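Local coordinates for protein fructose-bisphosphatase (Pyrococcus horikoshii, PDB 1VDW) that probably hydrolyses the 1-phosphate of fructose 1,6-bisphosphate with the help of magnesium, and may also act on inositol monophosphate, as a homodimer, at residues Gly62-Glu68 with Ser77-Val83; Ile105-Lys109 with Glu225-Ser229; Glu122-Glu126 with Ala180-Arg184; Gly127-Ser133 with Val207-Ala212; Ile151-Thr155 with Leu172-Glu178. One frame throughout, in Å; residues are numbered along the deposited sequence. Where two conformers were deposited one is given.

Overall arrangement
Contacts 1 to 4 all reach the large mixed sheet, and contact 5 lies on strand 150-154 of the second sheet. Contacts 1 and 2 touch, with centres 8 Å apart, through the neighbouring strands 79-84 and 100-107. Contacts 3 and 4 share strand 123-128, and their centres are 11 Å apart. Contacts 3 and 5 share helix 175-184, which therefore packs on both sheets, and both touch the second subunit. Contact 1 closes first along the chain. The other three then fall between the two segments of contact 2. Contacts 1 and 5, with centres about 25 Å apart, lie on opposite sides of the chain's centre, yet E68 and I175 both come near D201, a predicted magnesium ligand.

Contact 1: residues Gly62-Glu68 with Ser77-Val83; sequences GVNVVSE and SDYTVVV
V65 and V81 pair side by side on one face of the sheet, CG2 of V65 lying 3.7 Å from CG2 of V81 in the conformer given. V63 adds to this patch from the end of the strand, its CG2 packing at about a right angle on V81 CG1. On the other face CG2 of V66 meets the methyl CG2 of T80 at 3.9 Å. The strands 64-67 and 79-83 run parallel, 17° apart, and are joined by four backbone hydrogen bonds. N64 N gives to Y79 O and V81 N to N64 O; V66 N gives to V81 O and V83 N to V66 O. The polar edge is built by N64. Its CG stands anti to the carbonyl carbon (chi1 -55°), which sends the amide back over S77 and T80. ND2 reaches T80 OG1 at 3.2 Å in the plane of the amide, and S77 O at 3.0 Å from above the plane of that carbonyl. OD1 takes S77 N at 3.2 Å and also Q75 N, so both ends of the amide are held. S77 OG accepts from Y79 N in an ST turn. E68, a predicted magnesium ligand, follows the strand and pairs with R198. Helix 45-60 covers the V65 and V81 face, helix 199-211 the V66 and V82 face, and strand 100-107 continues the sheet beyond 79-84.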
# COMPACT_ATOMS: atom_id res chain seq x y z
N GLY A 62 -16.58 -2.22 31.11
CA GLY A 62 -16.21 -3.14 32.17
C GLY A 62 -15.54 -4.42 31.73
O GLY A 62 -15.44 -5.37 32.52
N VAL A 63 -15.06 -4.48 30.49
CA VAL A 63 -14.40 -5.68 30.00
C VAL A 63 -12.88 -5.57 30.14
O VAL A 63 -12.36 -4.48 30.38
CB VAL A 63 -14.75 -5.95 28.51
CG1 VAL A 63 -16.26 -6.06 28.35
CG2 VAL A 63 -14.19 -4.84 27.63
N ASN A 64 -12.19 -6.69 30.00
CA ASN A 64 -10.73 -6.68 30.09
C ASN A 64 -10.23 -6.13 28.76
O ASN A 64 -10.85 -6.36 27.72
CB ASN A 64 -10.18 -8.10 30.29
CG ASN A 64 -10.78 -8.80 31.49
OD1 ASN A 64 -10.94 -8.20 32.56
ND2 ASN A 64 -11.13 -10.07 31.32
N VAL A 65 -9.13 -5.39 28.79
CA VAL A 65 -8.60 -4.80 27.57
C VAL A 65 -7.11 -5.04 27.41
O VAL A 65 -6.33 -4.91 28.36
CB VAL A 65 -8.84 -3.27 27.54
CG1 VAL A 65 -8.40 -2.71 26.20
CG2 VAL A 65 -10.30 -2.97 27.80
N VAL A 66 -6.72 -5.40 26.19
CA VAL A 66 -5.32 -5.63 25.88
C VAL A 66 -4.96 -4.76 24.68
O VAL A 66 -5.56 -4.87 23.61
CB VAL A 66 -5.05 -7.11 25.51
CG1 VAL A 66 -3.57 -7.32 25.25
CG2 VAL A 66 -5.52 -8.02 26.63
N SER A 67 -4.02 -3.85 24.89
CA SER A 67 -3.56 -2.96 23.83
C SER A 67 -2.06 -2.79 24.07
O SER A 67 -1.60 -2.77 25.21
CB SER A 67 -4.28 -1.61 23.91
OG SER A 67 -4.17 -0.90 22.69
N GLU A 68 -1.30 -2.67 22.99
CA GLU A 68 0.15 -2.55 23.09
C GLU A 68 0.68 -1.47 24.04
O GLU A 68 1.52 -1.75 24.90
CB GLU A 68 0.76 -2.34 21.70
CG GLU A 68 2.29 -2.28 21.71
CD GLU A 68 2.89 -2.37 20.32
OE1 GLU A 68 4.13 -2.28 20.20
OE2 GLU A 68 2.12 -2.55 19.34
N SER A 77 -13.46 -9.29 34.17
CA SER A 77 -14.57 -9.53 33.26
C SER A 77 -14.47 -10.89 32.59
O SER A 77 -13.40 -11.51 32.55
CB SER A 77 -14.62 -8.44 32.19
OG SER A 77 -15.63 -8.71 31.23
N ASP A 78 -15.60 -11.36 32.06
CA ASP A 78 -15.65 -12.63 31.35
C ASP A 78 -15.38 -12.40 29.86
O ASP A 78 -15.39 -13.33 29.06
CB ASP A 78 -17.01 -13.31 31.58
CG ASP A 78 -18.18 -12.38 31.32
OD1 ASP A 78 -18.07 -11.17 31.61
OD2 ASP A 78 -19.23 -12.87 30.85
N TYR A 79 -15.14 -11.14 29.51
CA TYR A 79 -14.85 -10.73 28.14
C TYR A 79 -13.54 -9.97 28.07
O TYR A 79 -13.24 -9.15 28.94
CB TYR A 79 -15.97 -9.84 27.60
CG TYR A 79 -17.23 -10.59 27.25
CD1 TYR A 79 -17.36 -11.25 26.04
CD2 TYR A 79 -18.30 -10.64 28.15
CE1 TYR A 79 -18.52 -11.95 25.71
CE2 TYR A 79 -19.47 -11.34 27.84
CZ TYR A 79 -19.57 -11.99 26.62
OH TYR A 79 -20.72 -12.68 26.31
N THR A 80 -12.77 -10.22 27.02
CA THR A 80 -11.49 -9.54 26.82
C THR A 80 -11.42 -9.03 25.39
O THR A 80 -11.75 -9.75 24.45
CB THR A 80 -10.30 -10.49 27.05
OG1 THR A 80 -10.38 -11.04 28.37
CG2 THR A 80 -8.98 -9.73 26.92
N VAL A 81 -11.00 -7.78 25.23
CA VAL A 81 -10.88 -7.20 23.91
C VAL A 81 -9.40 -6.96 23.63
O VAL A 81 -8.69 -6.38 24.46
CB VAL A 81 -11.69 -5.88 23.81
CG1 VAL A 81 -13.14 -6.14 24.17
CG2 VAL A 81 -11.09 -4.82 24.72
N VAL A 82 -8.93 -7.44 22.48
CA VAL A 82 -7.54 -7.30 22.05
C VAL A 82 -7.60 -6.33 20.88
O VAL A 82 -8.12 -6.65 19.81
CB VAL A 82 -6.98 -8.66 21.59
CG1 VAL A 82 -5.54 -8.52 21.12
CG2 VAL A 82 -7.05 -9.66 22.75
N VAL A 83 -7.05 -5.13 21.09
CA VAL A 83 -7.17 -4.09 20.09
C VAL A 83 -5.93 -3.31 19.68
O VAL A 83 -4.96 -3.19 20.42
CB VAL A 83 -8.24 -3.07 20.59
CG1 VAL A 83 -7.80 -2.47 21.92
CG2 VAL A 83 -8.45 -1.97 19.57
O HOH W 1 -17.77 -7.76 32.51
O HOH W 2 -2.40 -2.00 20.29

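Contact 2: residues Ile105-Lys109 with Glu225-Ser229; sequences IFHEK and EITFS
The rings of F106 and F228 meet edge to face. F228 points its CE1 at one face of F106, towards the rim, with the centroids 5.3 Å apart and the planes at 77°. One face of F228 carries the ammonium of K109. NZ sits 3.5 Å from the centroid of the F228 ring and 15° off its normal, a cation-pi contact almost over the centre. At the edge of F228 lies F106 CG, and E108 O is also there, 3.3 Å from F228 CZ. The lysine chain bends at chi2 and chi3, which places NZ over the ring. I226 CG2 completes the apolar side, 3.7 Å from CZ of F106. K109 NZ makes a weak hydrogen bond to I226 O. A water donates to I226 O at 2.7 Å and bonds only weakly to K109 NZ and K109 O. The contact ties the end of strand 100-107 to the loop between strands 215-217 and 234-239. F228 rests on T80 and V82 of the next strand, and I226 on helix 199-211. The ammonium of K109 is met by an aromatic face and, weakly, by a carbonyl and waters; the cation-pi contact probably helps hold the exposed lysine against the loop.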
# COMPACT_ATOMS: atom_id res chain seq x y z
N ILE A 105 -12.81 -9.59 19.96
CA ILE A 105 -13.55 -9.80 21.21
C ILE A 105 -13.54 -11.27 21.60
O ILE A 105 -13.90 -12.14 20.81
CB ILE A 105 -15.02 -9.38 21.06
CG1 ILE A 105 -15.11 -7.99 20.44
CG2 ILE A 105 -15.70 -9.42 22.42
CD1 ILE A 105 -14.56 -6.89 21.30
N PHE A 106 -13.15 -11.53 22.85
CA PHE A 106 -13.09 -12.90 23.33
C PHE A 106 -14.02 -13.17 24.50
O PHE A 106 -14.06 -12.39 25.45
CB PHE A 106 -11.66 -13.23 23.76
CG PHE A 106 -10.69 -13.27 22.62
CD1 PHE A 106 -10.38 -14.46 21.99
CD2 PHE A 106 -10.10 -12.09 22.15
CE1 PHE A 106 -9.50 -14.50 20.92
CE2 PHE A 106 -9.21 -12.12 21.08
CZ PHE A 106 -8.92 -13.32 20.46
N HIS A 107 -14.76 -14.26 24.41
CA HIS A 107 -15.62 -14.65 25.50
C HIS A 107 -14.72 -15.58 26.26
O HIS A 107 -14.69 -16.77 25.99
CB HIS A 107 -16.86 -15.42 25.05
CG HIS A 107 -17.75 -15.77 26.20
ND1 HIS A 107 -18.80 -16.66 26.10
CD2 HIS A 107 -17.70 -15.37 27.49
CE1 HIS A 107 -19.36 -16.79 27.29
NE2 HIS A 107 -18.72 -16.03 28.15
N GLU A 108 -13.96 -15.00 27.19
CA GLU A 108 -12.99 -15.76 27.97
C GLU A 108 -11.90 -16.01 26.96
O GLU A 108 -11.50 -15.08 26.27
CB GLU A 108 -13.58 -17.09 28.46
CG GLU A 108 -14.72 -16.95 29.45
CD GLU A 108 -14.25 -16.51 30.81
OE1 GLU A 108 -13.10 -16.84 31.17
OE2 GLU A 108 -15.04 -15.86 31.53
N LYS A 109 -11.44 -17.25 26.84
CA LYS A 109 -10.38 -17.57 25.88
C LYS A 109 -10.91 -17.86 24.48
O LYS A 109 -10.16 -18.25 23.59
CB LYS A 109 -9.55 -18.76 26.36
CG LYS A 109 -8.53 -18.37 27.41
CD LYS A 109 -7.70 -17.18 26.95
CE LYS A 109 -6.75 -17.50 25.81
NZ LYS A 109 -6.03 -16.27 25.36
N GLU A 225 -1.86 -19.02 18.06
CA GLU A 225 -2.77 -18.88 19.19
C GLU A 225 -2.72 -17.45 19.69
O GLU A 225 -1.67 -16.97 20.11
CB GLU A 225 -2.38 -19.83 20.33
CG GLU A 225 -2.50 -21.30 19.99
CD GLU A 225 -2.23 -22.19 21.19
OE1 GLU A 225 -1.13 -22.09 21.78
OE2 GLU A 225 -3.12 -23.00 21.54
N ILE A 226 -3.86 -16.77 19.65
CA ILE A 226 -3.91 -15.39 20.12
C ILE A 226 -3.92 -15.37 21.64
O ILE A 226 -4.84 -15.89 22.27
CB ILE A 226 -5.17 -14.66 19.60
CG1 ILE A 226 -5.17 -14.64 18.07
CG2 ILE A 226 -5.23 -13.25 20.16
CD1 ILE A 226 -3.95 -13.98 17.46
N THR A 227 -2.89 -14.78 22.22
CA THR A 227 -2.78 -14.69 23.67
C THR A 227 -3.12 -13.28 24.11
O THR A 227 -3.06 -12.34 23.30
CB THR A 227 -1.36 -15.02 24.16
OG1 THR A 227 -0.45 -14.04 23.64
CG2 THR A 227 -0.93 -16.40 23.68
N PHE A 228 -3.48 -13.11 25.38
CA PHE A 228 -3.83 -11.80 25.89
C PHE A 228 -2.59 -11.06 26.38
O PHE A 228 -2.51 -10.65 27.54
CB PHE A 228 -4.85 -11.92 27.02
CG PHE A 228 -6.13 -12.59 26.60
CD1 PHE A 228 -6.71 -12.29 25.37
CD2 PHE A 228 -6.77 -13.49 27.44
CE1 PHE A 228 -7.91 -12.90 24.98
CE2 PHE A 228 -7.96 -14.09 27.06
CZ PHE A 228 -8.53 -13.80 25.83
N SER A 229 -1.63 -10.91 25.48
CA SER A 229 -0.38 -10.22 25.79
C SER A 229 -0.15 -9.09 24.80
O SER A 229 -0.55 -9.18 23.64
CB SER A 229 0.79 -11.21 25.73
OG SER A 229 2.02 -10.54 25.92
O HOH W 3 -3.33 -15.24 27.28
O HOH W 4 -7.04 -17.40 22.78

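Contact 3: residues Glu122-Glu126 with Ala180-Arg184; sequences ERLYE and AYLAR
The Y125 ring lies flat against A180, with the methyl of A180 over its centre. A180 CB is 3.6 Å from the centroid of Y125 and 8° off the ring normal, a CH-pi contact. The guanidinium of R184 comes to the edge of the same ring and is turned only 24° from its plane. R184 NE gives a hydrogen bond to Y125 OH of 3.1 Å, nearly in the guanidinium plane and fairly straight at 160°. R184 runs extended from CG to NE past the ring edge and delivers NE to the hydroxyl. Y181 turns an edge to the same oxygen, with CE1 3.5 Å from Y125 OH. R123 crosses R184 at about a right angle, and NH1 of R123 stands 3.2 Å from NH2 of R184. These are like charges, but E118 lies close by. It forms a salt bridge with R123 and hydrogen bonds with Y125 OH and Y181 OH, which probably offsets the repulsion. The arginines also bind the second subunit, R123 to G95 O and R184 to N94 O there, placing the contact at the dimer interface. Strand 123-128 lies between strands 110-118 and 132-135, and helix 175-184 packs across it, also touching strand 138-140.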
# COMPACT_ATOMS: atom_id res chain seq x y z
N GLU A 122 -14.05 3.21 3.38
CA GLU A 122 -15.28 2.96 4.12
C GLU A 122 -15.65 1.49 4.22
O GLU A 122 -16.80 1.11 4.02
CB GLU A 122 -16.43 3.74 3.46
CG GLU A 122 -16.21 5.25 3.44
CD GLU A 122 -17.28 6.00 2.67
OE1 GLU A 122 -18.47 5.66 2.81
OE2 GLU A 122 -16.92 6.94 1.92
N ARG A 123 -14.67 0.66 4.54
CA ARG A 123 -14.89 -0.78 4.63
C ARG A 123 -14.89 -1.33 6.04
O ARG A 123 -13.96 -1.07 6.82
CB ARG A 123 -13.83 -1.54 3.85
CG ARG A 123 -13.93 -1.45 2.37
CD ARG A 123 -12.71 -2.16 1.81
NE ARG A 123 -12.59 -2.01 0.37
CZ ARG A 123 -11.48 -2.25 -0.31
NH1 ARG A 123 -10.36 -2.64 0.31
NH2 ARG A 123 -11.48 -2.09 -1.63
N LEU A 124 -15.91 -2.11 6.36
CA LEU A 124 -15.97 -2.75 7.67
C LEU A 124 -15.89 -4.26 7.47
O LEU A 124 -16.81 -4.86 6.91
CB LEU A 124 -17.26 -2.41 8.42
CG LEU A 124 -17.40 -3.11 9.78
CD1 LEU A 124 -16.27 -2.66 10.70
CD2 LEU A 124 -18.75 -2.78 10.41
N TYR A 125 -14.77 -4.85 7.89
CA TYR A 125 -14.59 -6.30 7.80
C TYR A 125 -15.00 -6.86 9.15
O TYR A 125 -14.62 -6.32 10.20
CB TYR A 125 -13.12 -6.66 7.59
CG TYR A 125 -12.49 -6.16 6.31
CD1 TYR A 125 -12.33 -7.01 5.21
CD2 TYR A 125 -12.02 -4.85 6.21
CE1 TYR A 125 -11.70 -6.56 4.05
CE2 TYR A 125 -11.39 -4.40 5.06
CZ TYR A 125 -11.24 -5.26 3.99
OH TYR A 125 -10.60 -4.80 2.85
N GLU A 126 -15.78 -7.94 9.13
CA GLU A 126 -16.22 -8.57 10.36
C GLU A 126 -15.99 -10.07 10.31
O GLU A 126 -16.14 -10.70 9.26
CB GLU A 126 -17.70 -8.29 10.61
CG GLU A 126 -18.04 -6.83 10.80
CD GLU A 126 -19.53 -6.61 10.98
OE1 GLU A 126 -19.98 -6.45 12.13
OE2 GLU A 126 -20.24 -6.61 9.96
N ALA A 180 -6.87 -8.79 6.28
CA ALA A 180 -8.23 -8.60 5.79
C ALA A 180 -8.25 -8.83 4.28
O ALA A 180 -9.22 -9.38 3.73
CB ALA A 180 -8.72 -7.18 6.12
N TYR A 181 -7.20 -8.39 3.59
CA TYR A 181 -7.11 -8.57 2.15
C TYR A 181 -7.03 -10.05 1.83
O TYR A 181 -7.64 -10.52 0.86
CB TYR A 181 -5.89 -7.84 1.58
CG TYR A 181 -6.00 -6.33 1.56
CD1 TYR A 181 -7.17 -5.66 1.95
CD2 TYR A 181 -4.91 -5.55 1.17
CE1 TYR A 181 -7.24 -4.26 1.94
CE2 TYR A 181 -4.97 -4.17 1.16
CZ TYR A 181 -6.14 -3.53 1.55
OH TYR A 181 -6.16 -2.16 1.55
N LEU A 182 -6.28 -10.80 2.63
CA LEU A 182 -6.18 -12.24 2.45
C LEU A 182 -7.58 -12.84 2.63
O LEU A 182 -8.02 -13.69 1.84
CB LEU A 182 -5.23 -12.84 3.49
CG LEU A 182 -5.23 -14.36 3.64
CD1 LEU A 182 -4.73 -15.01 2.36
CD2 LEU A 182 -4.35 -14.73 4.82
N ALA A 183 -8.29 -12.37 3.65
CA ALA A 183 -9.62 -12.87 3.96
C ALA A 183 -10.64 -12.70 2.84
O ALA A 183 -11.54 -13.53 2.70
CB ALA A 183 -10.13 -12.20 5.23
N ARG A 184 -10.52 -11.64 2.05
CA ARG A 184 -11.49 -11.44 0.98
C ARG A 184 -10.98 -11.82 -0.41
O ARG A 184 -11.67 -11.61 -1.40
CB ARG A 184 -12.02 -10.00 0.98
CG ARG A 184 -11.00 -8.93 0.62
CD ARG A 184 -11.67 -7.56 0.53
NE ARG A 184 -10.71 -6.50 0.28
CZ ARG A 184 -10.15 -6.26 -0.90
NH1 ARG A 184 -10.47 -6.99 -1.96
NH2 ARG A 184 -9.24 -5.30 -1.02

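Contact 4: residues Gly127-Ser133 with Val207-Ala212; sequences GIPGKGS and VIAREA
A tight beta hairpin joins strands 123-128 and 132-135, and the last turn of helix 199-211 packs against it. S133 and E211 carry the polar part. S133 OG gives a hydrogen bond of 2.8 Å to I208 O, in the carbonyl plane and on a lone pair. That carbonyl also accepts from A212 N within the helix, so two donors hold it near the helix end. The hydroxyl lies 3.3 Å from E211 CB as well. The E211 chain leaves with CG anti to the backbone N (chi1 -177°) and then bends at chi2 (53°). This brings the carboxylate against the backbone of G130 and G132. OE1 accepts from G130 N at 3.2 Å, with the donor well above the carboxylate plane. OE2 stands close to G132, but at an angle too poor for a bond to its N. The hairpin itself holds a classic beta bulge, in which K131 and G132 both face I128, and I128 O takes both of their N-H groups. G130 and G132 have backbone angles that suit glycine. The two backbones come closest at G127 and I208, where I208 CG1 lies 3.5 Å from G127 N. V207 CG1 packs on P129 CG at 3.9 Å, roughly at right angles. V207 also touches P111 and A114 of strand 110-118, and I208 touches I116 of that strand and A183 of helix 175-184.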
# COMPACT_ATOMS: atom_id res chain seq x y z
N GLY A 127 -15.62 -10.63 11.45
CA GLY A 127 -15.40 -12.05 11.55
C GLY A 127 -16.25 -12.57 12.68
O GLY A 127 -16.17 -12.08 13.81
N ILE A 128 -17.09 -13.56 12.38
CA ILE A 128 -17.96 -14.15 13.38
C ILE A 128 -17.74 -15.65 13.34
O ILE A 128 -18.30 -16.36 12.50
CB ILE A 128 -19.45 -13.86 13.07
CG1 ILE A 128 -19.65 -12.35 12.91
CG2 ILE A 128 -20.33 -14.41 14.18
CD1 ILE A 128 -21.04 -11.95 12.44
N PRO A 129 -16.88 -16.16 14.24
CA PRO A 129 -16.60 -17.59 14.29
C PRO A 129 -17.88 -18.41 14.36
O PRO A 129 -18.77 -18.13 15.16
CB PRO A 129 -15.75 -17.73 15.55
CG PRO A 129 -15.00 -16.43 15.57
CD PRO A 129 -16.09 -15.43 15.25
N GLY A 130 -17.97 -19.42 13.49
CA GLY A 130 -19.16 -20.25 13.48
C GLY A 130 -20.23 -19.74 12.54
O GLY A 130 -21.26 -20.40 12.35
N LYS A 131 -20.02 -18.57 11.96
CA LYS A 131 -20.99 -18.00 11.03
C LYS A 131 -20.33 -17.61 9.72
O LYS A 131 -20.76 -18.03 8.65
CB LYS A 131 -21.69 -16.79 11.65
CG LYS A 131 -22.79 -16.23 10.76
CD LYS A 131 -23.51 -15.07 11.41
CE LYS A 131 -24.60 -14.52 10.50
NZ LYS A 131 -25.60 -15.56 10.13
N GLY A 132 -19.28 -16.80 9.81
CA GLY A 132 -18.58 -16.39 8.61
C GLY A 132 -17.91 -15.04 8.74
O GLY A 132 -17.98 -14.39 9.79
N SER A 133 -17.22 -14.62 7.68
CA SER A 133 -16.56 -13.32 7.65
C SER A 133 -17.26 -12.50 6.59
O SER A 133 -17.75 -13.05 5.60
CB SER A 133 -15.08 -13.47 7.35
OG SER A 133 -14.41 -13.96 8.50
N VAL A 207 -8.67 -13.82 13.31
CA VAL A 207 -10.04 -14.30 13.45
C VAL A 207 -10.80 -14.17 12.13
O VAL A 207 -11.47 -15.11 11.69
CB VAL A 207 -10.81 -13.51 14.54
CG1 VAL A 207 -12.29 -13.88 14.51
CG2 VAL A 207 -10.24 -13.82 15.91
N ILE A 208 -10.68 -13.01 11.50
CA ILE A 208 -11.38 -12.78 10.25
C ILE A 208 -10.86 -13.66 9.11
O ILE A 208 -11.65 -14.25 8.37
CB ILE A 208 -11.32 -11.29 9.88
CG1 ILE A 208 -12.12 -10.49 10.92
CG2 ILE A 208 -11.85 -11.05 8.48
CD1 ILE A 208 -11.90 -9.00 10.86
N ALA A 209 -9.54 -13.75 8.97
CA ALA A 209 -8.97 -14.57 7.91
C ALA A 209 -9.31 -16.04 8.11
O ALA A 209 -9.66 -16.74 7.16
CB ALA A 209 -7.46 -14.36 7.85
N ARG A 210 -9.21 -16.52 9.35
CA ARG A 210 -9.52 -17.92 9.61
C ARG A 210 -10.96 -18.27 9.27
O ARG A 210 -11.21 -19.27 8.61
CB ARG A 210 -9.26 -18.26 11.07
CG ARG A 210 -7.82 -18.60 11.34
CD ARG A 210 -7.56 -18.86 12.80
NE ARG A 210 -6.23 -19.44 12.97
CZ ARG A 210 -5.56 -19.47 14.11
NH1 ARG A 210 -6.09 -18.95 15.21
NH2 ARG A 210 -4.36 -20.02 14.15
N GLU A 211 -11.91 -17.45 9.70
CA GLU A 211 -13.30 -17.74 9.40
C GLU A 211 -13.55 -17.69 7.90
O GLU A 211 -14.46 -18.34 7.39
CB GLU A 211 -14.23 -16.77 10.15
CG GLU A 211 -15.72 -17.03 9.97
CD GLU A 211 -16.14 -18.47 10.28
OE1 GLU A 211 -15.65 -19.05 11.27
OE2 GLU A 211 -16.99 -19.00 9.53
N ALA A 212 -12.73 -16.92 7.18
CA ALA A 212 -12.86 -16.80 5.73
C ALA A 212 -12.21 -17.98 5.00
O ALA A 212 -12.27 -18.06 3.77
CB ALA A 212 -12.24 -15.49 5.26

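Contact 5: residues Ile151-Thr155 with Leu172-Glu178; sequences ISFYT and LGAIALE. With EDO (1,2-ethanediol), chain C.
Y154 and S152, on the same side of strand 150-154, both give hydrogen bonds to the carboxylate of E178. Y154 OH meets E178 OE1 at 2.5 Å, a short bond, on the syn lone pair of that oxygen. The carboxylate lies at the edge of the ring, and the two planes are 68° apart. In the conformer given, S152 OG reaches E178 OE2 at 2.7 Å from above the carboxylate plane. L172 N comes to the same OE2 at 2.9 Å from the opposite face, on a nearly straight bond of 172°. The tyrosine oxygen is used twice, since it also accepts from G173 N at 2.8 Å. Apolar contact is slight: I175 CD1 touches Y154 CE2 at 3.8 Å. The start of helix 175-184 positions E178, while strand 150-154 presents S152 and Y154. The E178 chain runs extended beyond CG, which carries its carboxylate out to the strand, and A174 takes the N-cap position. G173, with positive phi, turns the chain into that cap. I175 N binds an ethanediol oxygen at 3.0 Å; the same ethanediol, probably from the crystallisation liquor, is bonded to D87. I175 also lies near D201, and both aspartates are predicted magnesium ligands. The bonds from Y154 and L172, helped by S152, would probably stabilise a negative charge on E178 and fix the rotation of its carboxylate, with G173 N holding the tyrosine hydroxyl in place.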
# COMPACT_ATOMS: atom_id res chain seq x y z
N ILE A 151 1.57 -12.03 -2.44
CA ILE A 151 1.61 -12.07 -0.99
C ILE A 151 2.09 -10.80 -0.33
O ILE A 151 2.71 -9.95 -0.97
CB ILE A 151 2.55 -13.21 -0.49
CG1 ILE A 151 4.02 -12.82 -0.72
CG2 ILE A 151 2.23 -14.51 -1.24
CD1 ILE A 151 5.02 -13.73 0.01
N SER A 152 1.76 -10.66 0.95
CA SER A 152 2.28 -9.58 1.77
C SER A 152 3.51 -10.25 2.40
O SER A 152 3.44 -11.40 2.83
CB SER A 152 1.27 -9.17 2.84
OG SER A 152 1.88 -8.43 3.89
N PHE A 153 4.63 -9.53 2.44
CA PHE A 153 5.87 -10.10 2.95
C PHE A 153 6.70 -9.12 3.76
O PHE A 153 7.01 -8.02 3.28
CB PHE A 153 6.67 -10.65 1.76
CG PHE A 153 7.95 -11.36 2.13
CD1 PHE A 153 8.02 -12.20 3.24
CD2 PHE A 153 9.07 -11.25 1.31
CE1 PHE A 153 9.19 -12.92 3.52
CE2 PHE A 153 10.24 -11.96 1.58
CZ PHE A 153 10.29 -12.80 2.69
N TYR A 154 7.04 -9.52 4.98
CA TYR A 154 7.86 -8.73 5.90
C TYR A 154 8.96 -9.63 6.45
O TYR A 154 8.68 -10.70 6.99
CB TYR A 154 7.06 -8.24 7.10
CG TYR A 154 5.97 -7.23 6.84
CD1 TYR A 154 6.15 -5.88 7.14
CD2 TYR A 154 4.72 -7.63 6.38
CE1 TYR A 154 5.12 -4.96 7.01
CE2 TYR A 154 3.68 -6.72 6.24
CZ TYR A 154 3.89 -5.39 6.56
OH TYR A 154 2.87 -4.49 6.46
N THR A 155 10.21 -9.20 6.33
CA THR A 155 11.34 -9.95 6.86
C THR A 155 12.49 -9.00 7.13
O THR A 155 12.57 -7.92 6.54
CB THR A 155 11.82 -11.05 5.90
OG1 THR A 155 12.89 -11.77 6.51
CG2 THR A 155 12.30 -10.44 4.59
N LEU A 172 2.61 -3.35 3.00
CA LEU A 172 1.79 -2.16 3.17
C LEU A 172 1.93 -1.33 4.43
O LEU A 172 1.57 -0.16 4.42
CB LEU A 172 0.32 -2.54 2.96
CG LEU A 172 0.03 -3.30 1.66
CD1 LEU A 172 -1.46 -3.58 1.55
CD2 LEU A 172 0.52 -2.51 0.46
N GLY A 173 2.44 -1.92 5.50
CA GLY A 173 2.59 -1.17 6.73
C GLY A 173 1.37 -1.20 7.64
O GLY A 173 1.26 -0.37 8.55
N ALA A 174 0.45 -2.14 7.41
CA ALA A 174 -0.75 -2.29 8.24
C ALA A 174 -1.17 -3.75 8.13
O ALA A 174 -2.02 -4.11 7.31
CB ALA A 174 -1.86 -1.37 7.75
N ILE A 175 -0.59 -4.58 8.99
CA ILE A 175 -0.86 -6.01 8.95
C ILE A 175 -2.35 -6.37 9.06
O ILE A 175 -2.78 -7.37 8.49
CB ILE A 175 -0.05 -6.74 10.05
CG1 ILE A 175 0.18 -8.20 9.64
CG2 ILE A 175 -0.76 -6.69 11.40
CD1 ILE A 175 1.12 -8.35 8.46
N ALA A 176 -3.13 -5.57 9.77
CA ALA A 176 -4.55 -5.87 9.89
C ALA A 176 -5.19 -5.85 8.52
O ALA A 176 -6.01 -6.71 8.18
CB ALA A 176 -5.25 -4.86 10.81
N LEU A 177 -4.84 -4.85 7.71
CA LEU A 177 -5.39 -4.77 6.37
C LEU A 177 -4.88 -5.89 5.49
O LEU A 177 -5.62 -6.43 4.67
CB LEU A 177 -5.05 -3.43 5.71
CG LEU A 177 -5.74 -2.21 6.30
CD1 LEU A 177 -5.38 -1.00 5.47
CD2 LEU A 177 -7.26 -2.41 6.33
N GLU A 178 -3.61 -6.25 5.64
CA GLU A 178 -3.09 -7.30 4.80
C GLU A 178 -3.80 -8.62 5.10
O GLU A 178 -4.11 -9.38 4.19
CB GLU A 178 -1.56 -7.35 4.96
CG GLU A 178 -0.96 -6.17 4.18
CD GLU A 178 0.43 -5.76 4.62
OE1 GLU A 178 0.59 -5.38 5.80
OE2 GLU A 178 1.36 -5.81 3.78
C1 EDO C . 2.58 -3.37 13.05
O1 EDO C . 2.35 -1.99 13.29
C2 EDO C . 1.32 -4.00 12.44
O2 EDO C . 0.98 -3.35 11.20